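PDB 6OFT: probable zinc protease PqqL from Escherichia coli, which probably acts as a periplasmic zinc metalloendopeptidase of the M16 family, this chain being the first half of the protein. Local coordinates for residues K149-Q154 with D249-V254; F244-D249 with W432-N437. All blocks are in the same frame, centred on the assembly; numbering follows the deposited sequence.

Contacts 1 and 2 sit side by side on the same side of the chain's centre, their centres about 9 Å apart. They share Asp249, where strand 242-248 ends and the loop to strand 256-264 starts. Contact 2 pairs the outermost strand 242-248 with strand 430-436 in the five-strand mixed sheet. Contact 1 ties the following loop to helix 148-160. Along the chain the order is 149-154, 244-249, 249-254, 432-437, so the segments alternate. Asn437 ND2 and Asn252 O probably form a hydrogen bond between the two contacts. Through contact 1, a helix of the M16 peptidase sequence is held to the edge of a sheet that includes strands of the M16 inactive-domain sequence.

Contact 1. Residues K149-Q154 with D249-V254; sequences KWRTSQ and DKENRV
Arg151 has CG anti to the carbonyl carbon (chi1 -67°), and a bend at chi3 turns its NE and NH2 toward Asp249. Asp249 has CG anti to the backbone N (chi1 -162°), which sends its carboxylate toward the helix. The two side chains cross at about a right angle, and Arg151 grips Asp249 side-on. Arg151 NE donates to Asp249 OD1 at 2.9 Å, on the syn side but somewhat out of the carboxylate plane. Arg151 NH2 donates to the syn lone pair of Asp249 OD2, 3.1 Å away.

The same Arg151 NH2 also donates to Glu251 OE1 at 3.1 Å. That oxygen lies in the guanidinium plane, but the nitrogen stands above the Glu251 carboxylate plane. One arginine thus serves two acids in a salt-bridge network, which should fix the rotation of its guanidinium and probably favours the charged form of both acids. Asp249 OD2 takes a second bond, from Glu251 N at 3.1 Å, on the anti side and somewhat out of the carboxylate plane.

A second link runs beside the first. Asn252 ND2 donates to Thr152 OG1 at 3.0 Å, and the hydroxyl lies near the amide plane. Thr152 OG1 is also hydrogen-bonded to Ala148 O, one helical turn back. Water 1 donates to Asp249 OD1 at 2.7 Å and makes a weak bond to Thr152 OG1. It therefore bridges the two links. Met435 of the neighbouring strand packs against Thr152 and Asn252.

Asp249 to Asn252 form a type I beta turn, closed by Asn252 N to Asp249 O. The bond from Glu251 N to Asp249 OD2 adds an Asx turn. Far from the predicted zinc site, this is a turn leaving a sheet-edge strand and docked by salt bridges on helix 148-160.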
loop_
_atom_site.group_PDB
_atom_site.type_symbol
_atom_site.label_atom_id
_atom_site.label_comp_id
_atom_site.label_asym_id
_atom_site.label_seq_id
_atom_site.Cartn_x
_atom_site.Cartn_y
_atom_site.Cartn_z
ATOM N N LYS A 149 3.333 -1.845 17.038
ATOM C CA LYS A 149 3.472 -1.800 15.574
ATOM C C LYS A 149 4.007 -0.431 15.094
ATOM O O LYS A 149 4.856 -0.384 14.195
ATOM C CB LYS A 149 2.131 -2.154 14.893
ATOM C CG LYS A 149 2.216 -2.357 13.381
ATOM C CD LYS A 149 0.867 -2.766 12.791
ATOM C CE LYS A 149 0.602 -2.170 11.426
ATOM N NZ LYS A 149 1.407 -2.817 10.353
ATOM N N TRP A 150 3.525 0.670 15.714
ATOM C CA TRP A 150 3.964 2.032 15.415
ATOM C C TRP A 150 5.414 2.239 15.858
ATOM O O TRP A 150 6.196 2.804 15.102
ATOM C CB TRP A 150 3.051 3.074 16.088
ATOM C CG TRP A 150 3.414 4.494 15.751
ATOM C CD1 TRP A 150 3.075 5.181 14.621
ATOM C CD2 TRP A 150 4.222 5.383 16.536
ATOM N NE1 TRP A 150 3.624 6.444 14.652
ATOM C CE2 TRP A 150 4.326 6.598 15.820
ATOM C CE3 TRP A 150 4.894 5.262 17.763
ATOM C CZ2 TRP A 150 5.037 7.699 16.313
ATOM C CZ3 TRP A 150 5.618 6.345 18.242
ATOM C CH2 TRP A 150 5.681 7.548 17.522
ATOM N N ARG A 151 5.762 1.805 17.081
ATOM C CA ARG A 151 7.115 1.922 17.630
ATOM C C ARG A 151 8.120 1.119 16.790
ATOM O O ARG A 151 9.239 1.595 16.576
ATOM C CB ARG A 151 7.163 1.471 19.096
ATOM C CG ARG A 151 6.399 2.383 20.053
ATOM C CD ARG A 151 6.703 2.063 21.504
ATOM N NE ARG A 151 6.348 0.688 21.869
ATOM C CZ ARG A 151 5.192 0.320 22.416
ATOM N NH1 ARG A 151 4.245 1.220 22.653
ATOM N NH2 ARG A 151 4.976 -0.950 22.732
ATOM N N THR A 152 7.704 -0.079 16.295
ATOM C CA THR A 152 8.510 -0.945 15.425
ATOM C C THR A 152 8.739 -0.222 14.091
ATOM O O THR A 152 9.891 -0.112 13.667
ATOM C CB THR A 152 7.871 -2.341 15.267
ATOM O OG1 THR A 152 7.624 -2.905 16.555
ATOM C CG2 THR A 152 8.740 -3.294 14.459
ATOM N N SER A 153 7.646 0.311 13.460
ATOM C CA SER A 153 7.713 1.101 12.225
ATOM C C SER A 153 8.603 2.329 12.389
ATOM O O SER A 153 9.393 2.616 11.491
ATOM C CB SER A 153 6.323 1.537 11.765
ATOM O OG SER A 153 5.608 0.444 11.219
ATOM N N GLN A 154 8.502 3.040 13.535
ATOM C CA GLN A 154 9.355 4.202 13.826
ATOM C C GLN A 154 10.838 3.823 13.897
ATOM O O GLN A 154 11.674 4.561 13.369
ATOM C CB GLN A 154 8.950 4.897 15.139
ATOM C CG GLN A 154 7.651 5.692 15.067
ATOM C CD GLN A 154 7.616 6.763 14.006
ATOM O OE1 GLN A 154 6.821 6.701 13.067
ATOM N NE2 GLN A 154 8.467 7.767 14.133
ATOM N N ASP A 249 11.435 -4.405 21.852
ATOM C CA ASP A 249 10.106 -3.983 22.312
ATOM C C ASP A 249 9.433 -5.150 23.015
ATOM O O ASP A 249 9.119 -6.159 22.383
ATOM C CB ASP A 249 9.244 -3.448 21.152
ATOM C CG ASP A 249 8.034 -2.594 21.537
ATOM O OD1 ASP A 249 7.720 -1.647 20.793
ATOM O OD2 ASP A 249 7.389 -2.891 22.572
ATOM N N LYS A 250 9.210 -5.002 24.330
ATOM C CA LYS A 250 8.614 -6.022 25.200
ATOM C C LYS A 250 7.192 -6.404 24.798
ATOM O O LYS A 250 6.765 -7.522 25.088
ATOM C CB LYS A 250 8.687 -5.608 26.682
ATOM C CG LYS A 250 10.098 -5.248 27.149
ATOM C CD LYS A 250 10.482 -5.920 28.465
ATOM C CE LYS A 250 11.808 -5.423 29.000
ATOM N NZ LYS A 250 12.956 -5.800 28.127
ATOM N N GLU A 251 6.492 -5.499 24.076
ATOM C CA GLU A 251 5.117 -5.663 23.596
ATOM C C GLU A 251 5.010 -6.396 22.250
ATOM O O GLU A 251 3.912 -6.822 21.891
ATOM C CB GLU A 251 4.373 -4.314 23.560
ATOM C CG GLU A 251 4.092 -3.759 24.951
ATOM C CD GLU A 251 3.014 -2.700 25.088
ATOM O OE1 GLU A 251 2.515 -2.197 24.055
ATOM O OE2 GLU A 251 2.671 -2.368 26.246
ATOM N N ASN A 252 6.138 -6.553 21.513
ATOM C CA ASN A 252 6.167 -7.299 20.252
ATOM C C ASN A 252 6.055 -8.791 20.581
ATOM O O ASN A 252 6.613 -9.236 21.589
ATOM C CB ASN A 252 7.428 -6.979 19.438
ATOM C CG ASN A 252 7.389 -5.635 18.745
ATOM O OD1 ASN A 252 6.330 -5.021 18.552
ATOM N ND2 ASN A 252 8.549 -5.155 18.323
ATOM N N ARG A 253 5.288 -9.548 19.783
ATOM C CA ARG A 253 5.013 -10.953 20.095
ATOM C C ARG A 253 5.953 -11.985 19.435
ATOM O O ARG A 253 6.023 -13.121 19.910
ATOM C CB ARG A 253 3.541 -11.295 19.793
ATOM C CG ARG A 253 3.147 -11.183 18.318
ATOM C CD ARG A 253 1.790 -11.814 18.054
ATOM N NE ARG A 253 1.688 -12.326 16.686
ATOM C CZ ARG A 253 1.950 -13.581 16.331
ATOM N NH1 ARG A 253 2.322 -14.474 17.243
ATOM N NH2 ARG A 253 1.836 -13.955 15.063
ATOM N N VAL A 254 6.662 -11.600 18.358
ATOM C CA VAL A 254 7.525 -12.516 17.605
ATOM C C VAL A 254 8.985 -12.042 17.548
ATOM O O VAL A 254 9.257 -10.903 17.167
ATOM C CB VAL A 254 6.925 -12.774 16.186
ATOM C CG1 VAL A 254 7.871 -13.574 15.300
ATOM C CG2 VAL A 254 5.564 -13.471 16.272
HETATM O O HOH W 1 9.413 -1.140 18.764
#

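Contact 2. Residues F244-D249 with W432-N437; sequences FNIIND and WEQMVN
Asn245 O is gripped by two donors, Gln434 N at 3.0 Å and water 2 at 2.9 Å. The water also accepts from Gln434 NE2, which bonds to Leu446 O as well. The setting is a parallel strand pair at the edge of a mixed beta sheet, with the strand axes 14° apart. Five backbone bonds run between the strands. The shortest is Ile247 N to Gln434 O at 2.7 Å, and Asp249 N to Val436 O ends the series.

On the face of Asn245 and Ile247, helix 148-160 packs on the sheet. Glu433 OE1 makes a salt bridge to Arg156 of that helix, and OE2 one to Arg323. Water 3 joins Glu433 OE1 to Asn245 ND2. Ile247 CD1 lies against the Glu433 carboxylate, 3.6 Å from OE1, while Ile247 CB meets Met435 CG.

On the other face, Val436 CG2 stands between its backbone N and carbonyl carbon. There it touches Ile246 CG2 at 3.8 Å and lies against the amide of Asn248. Helices 331-348 and 448-459 cover parts of this face. The Phe244 ring and the five-membered ring of Trp432 run nearly parallel, 15° between planes, but are displaced so far that little of one lies over the other. The closest ring atoms are Phe244 CE2 and Trp432 CD1, 3.4 Å apart.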
loop_
_atom_site.group_PDB
_atom_site.type_symbol
_atom_site.label_atom_id
_atom_site.label_comp_id
_atom_site.label_asym_id
_atom_site.label_seq_id
_atom_site.Cartn_x
_atom_site.Cartn_y
_atom_site.Cartn_z
ATOM N N PHE A 244 22.640 -2.303 10.121
ATOM C CA PHE A 244 22.247 -3.314 11.101
ATOM C C PHE A 244 21.378 -2.683 12.162
ATOM O O PHE A 244 21.703 -1.601 12.642
ATOM C CB PHE A 244 23.495 -3.941 11.763
ATOM C CG PHE A 244 24.341 -4.791 10.848
ATOM C CD1 PHE A 244 25.337 -4.218 10.062
ATOM C CD2 PHE A 244 24.178 -6.170 10.805
ATOM C CE1 PHE A 244 26.101 -4.995 9.197
ATOM C CE2 PHE A 244 24.960 -6.955 9.953
ATOM C CZ PHE A 244 25.918 -6.362 9.154
ATOM N N ASN A 245 20.297 -3.367 12.552
ATOM C CA ASN A 245 19.386 -2.868 13.587
ATOM C C ASN A 245 18.833 -3.981 14.470
ATOM O O ASN A 245 18.612 -5.097 14.005
ATOM C CB ASN A 245 18.198 -2.118 12.949
ATOM C CG ASN A 245 17.432 -1.250 13.925
ATOM O OD1 ASN A 245 17.932 -0.867 14.974
ATOM N ND2 ASN A 245 16.200 -0.927 13.607
ATOM N N ILE A 246 18.601 -3.667 15.743
ATOM C CA ILE A 246 17.956 -4.581 16.683
ATOM C C ILE A 246 16.798 -3.791 17.270
ATOM O O ILE A 246 17.009 -2.685 17.779
ATOM C CB ILE A 246 18.887 -5.211 17.769
ATOM C CG1 ILE A 246 20.048 -6.032 17.143
ATOM C CG2 ILE A 246 18.081 -6.087 18.766
ATOM C CD1 ILE A 246 21.271 -6.302 18.160
ATOM N N ILE A 247 15.565 -4.308 17.099
ATOM C CA ILE A 247 14.358 -3.669 17.620
ATOM C C ILE A 247 14.001 -4.378 18.908
ATOM O O ILE A 247 13.638 -5.554 18.890
ATOM C CB ILE A 247 13.172 -3.626 16.608
ATOM C CG1 ILE A 247 13.589 -2.922 15.297
ATOM C CG2 ILE A 247 11.932 -2.949 17.251
ATOM C CD1 ILE A 247 12.618 -2.991 14.198
ATOM N N ASN A 248 14.145 -3.671 20.030
ATOM C CA ASN A 248 13.827 -4.214 21.338
ATOM C C ASN A 248 12.506 -3.594 21.831
ATOM O O ASN A 248 12.452 -2.396 22.138
ATOM C CB ASN A 248 14.983 -3.970 22.325
ATOM C CG ASN A 248 14.931 -4.797 23.596
ATOM O OD1 ASN A 248 13.862 -5.142 24.123
ATOM N ND2 ASN A 248 16.100 -5.125 24.128
ATOM N N ASP A 249 11.435 -4.405 21.852
ATOM C CA ASP A 249 10.106 -3.983 22.312
ATOM C C ASP A 249 9.433 -5.150 23.015
ATOM O O ASP A 249 9.119 -6.159 22.383
ATOM C CB ASP A 249 9.244 -3.448 21.152
ATOM C CG ASP A 249 8.034 -2.594 21.537
ATOM O OD1 ASP A 249 7.720 -1.647 20.793
ATOM O OD2 ASP A 249 7.389 -2.891 22.572
ATOM N N TRP A 432 20.293 -5.600 7.864
ATOM C CA TRP A 432 19.966 -6.754 8.732
ATOM C C TRP A 432 19.126 -6.252 9.896
ATOM O O TRP A 432 19.439 -5.215 10.418
ATOM C CB TRP A 432 21.223 -7.442 9.256
ATOM C CG TRP A 432 21.879 -8.299 8.231
ATOM C CD1 TRP A 432 22.922 -7.956 7.445
ATOM C CD2 TRP A 432 21.509 -9.630 7.858
ATOM N NE1 TRP A 432 23.231 -8.985 6.618
ATOM C CE2 TRP A 432 22.384 -10.024 6.837
ATOM C CE3 TRP A 432 20.538 -10.528 8.289
ATOM C CZ2 TRP A 432 22.315 -11.274 6.236
ATOM C CZ3 TRP A 432 20.472 -11.760 7.699
ATOM C CH2 TRP A 432 21.340 -12.126 6.677
ATOM N N GLU A 433 18.119 -6.986 10.278
ATOM C CA GLU A 433 17.291 -6.577 11.394
ATOM C C GLU A 433 16.877 -7.742 12.281
ATOM O O GLU A 433 16.412 -8.763 11.789
ATOM C CB GLU A 433 16.054 -5.838 10.869
ATOM C CG GLU A 433 15.164 -5.251 11.947
ATOM C CD GLU A 433 13.790 -4.960 11.393
ATOM O OE1 GLU A 433 13.597 -3.848 10.855
ATOM O OE2 GLU A 433 12.920 -5.857 11.455
ATOM N N GLN A 434 17.009 -7.556 13.591
ATOM C CA GLN A 434 16.566 -8.524 14.581
ATOM C C GLN A 434 15.518 -7.891 15.464
ATOM O O GLN A 434 15.612 -6.710 15.776
ATOM C CB GLN A 434 17.725 -9.066 15.420
ATOM C CG GLN A 434 18.473 -10.192 14.707
ATOM C CD GLN A 434 19.800 -10.493 15.336
ATOM O OE1 GLN A 434 20.042 -11.588 15.843
ATOM N NE2 GLN A 434 20.700 -9.534 15.301
ATOM N N MET A 435 14.530 -8.682 15.874
ATOM C CA MET A 435 13.454 -8.229 16.750
ATOM C C MET A 435 13.492 -9.066 18.005
ATOM O O MET A 435 13.570 -10.289 17.917
ATOM C CB MET A 435 12.104 -8.319 16.034
ATOM C CG MET A 435 11.916 -7.212 15.023
ATOM S SD MET A 435 10.400 -7.335 14.052
ATOM C CE MET A 435 9.134 -6.983 15.342
ATOM N N VAL A 436 13.579 -8.395 19.168
ATOM C CA VAL A 436 13.670 -9.025 20.495
ATOM C C VAL A 436 12.609 -8.443 21.446
ATOM O O VAL A 436 12.283 -7.257 21.344
ATOM C CB VAL A 436 15.102 -9.031 21.099
ATOM C CG1 VAL A 436 16.037 -9.892 20.262
ATOM C CG2 VAL A 436 15.671 -7.621 21.267
ATOM N N ASN A 437 12.033 -9.287 22.322
ATOM C CA ASN A 437 10.970 -8.830 23.232
ATOM C C ASN A 437 11.246 -9.098 24.721
ATOM O O ASN A 437 10.395 -8.823 25.565
ATOM C CB ASN A 437 9.600 -9.392 22.808
ATOM C CG ASN A 437 9.480 -10.895 22.751
ATOM O OD1 ASN A 437 10.330 -11.653 23.239
ATOM N ND2 ASN A 437 8.402 -11.352 22.146
HETATM O O HOH W 2 20.529 -7.211 13.511
HETATM O O HOH W 3 15.253 -1.759 11.094
#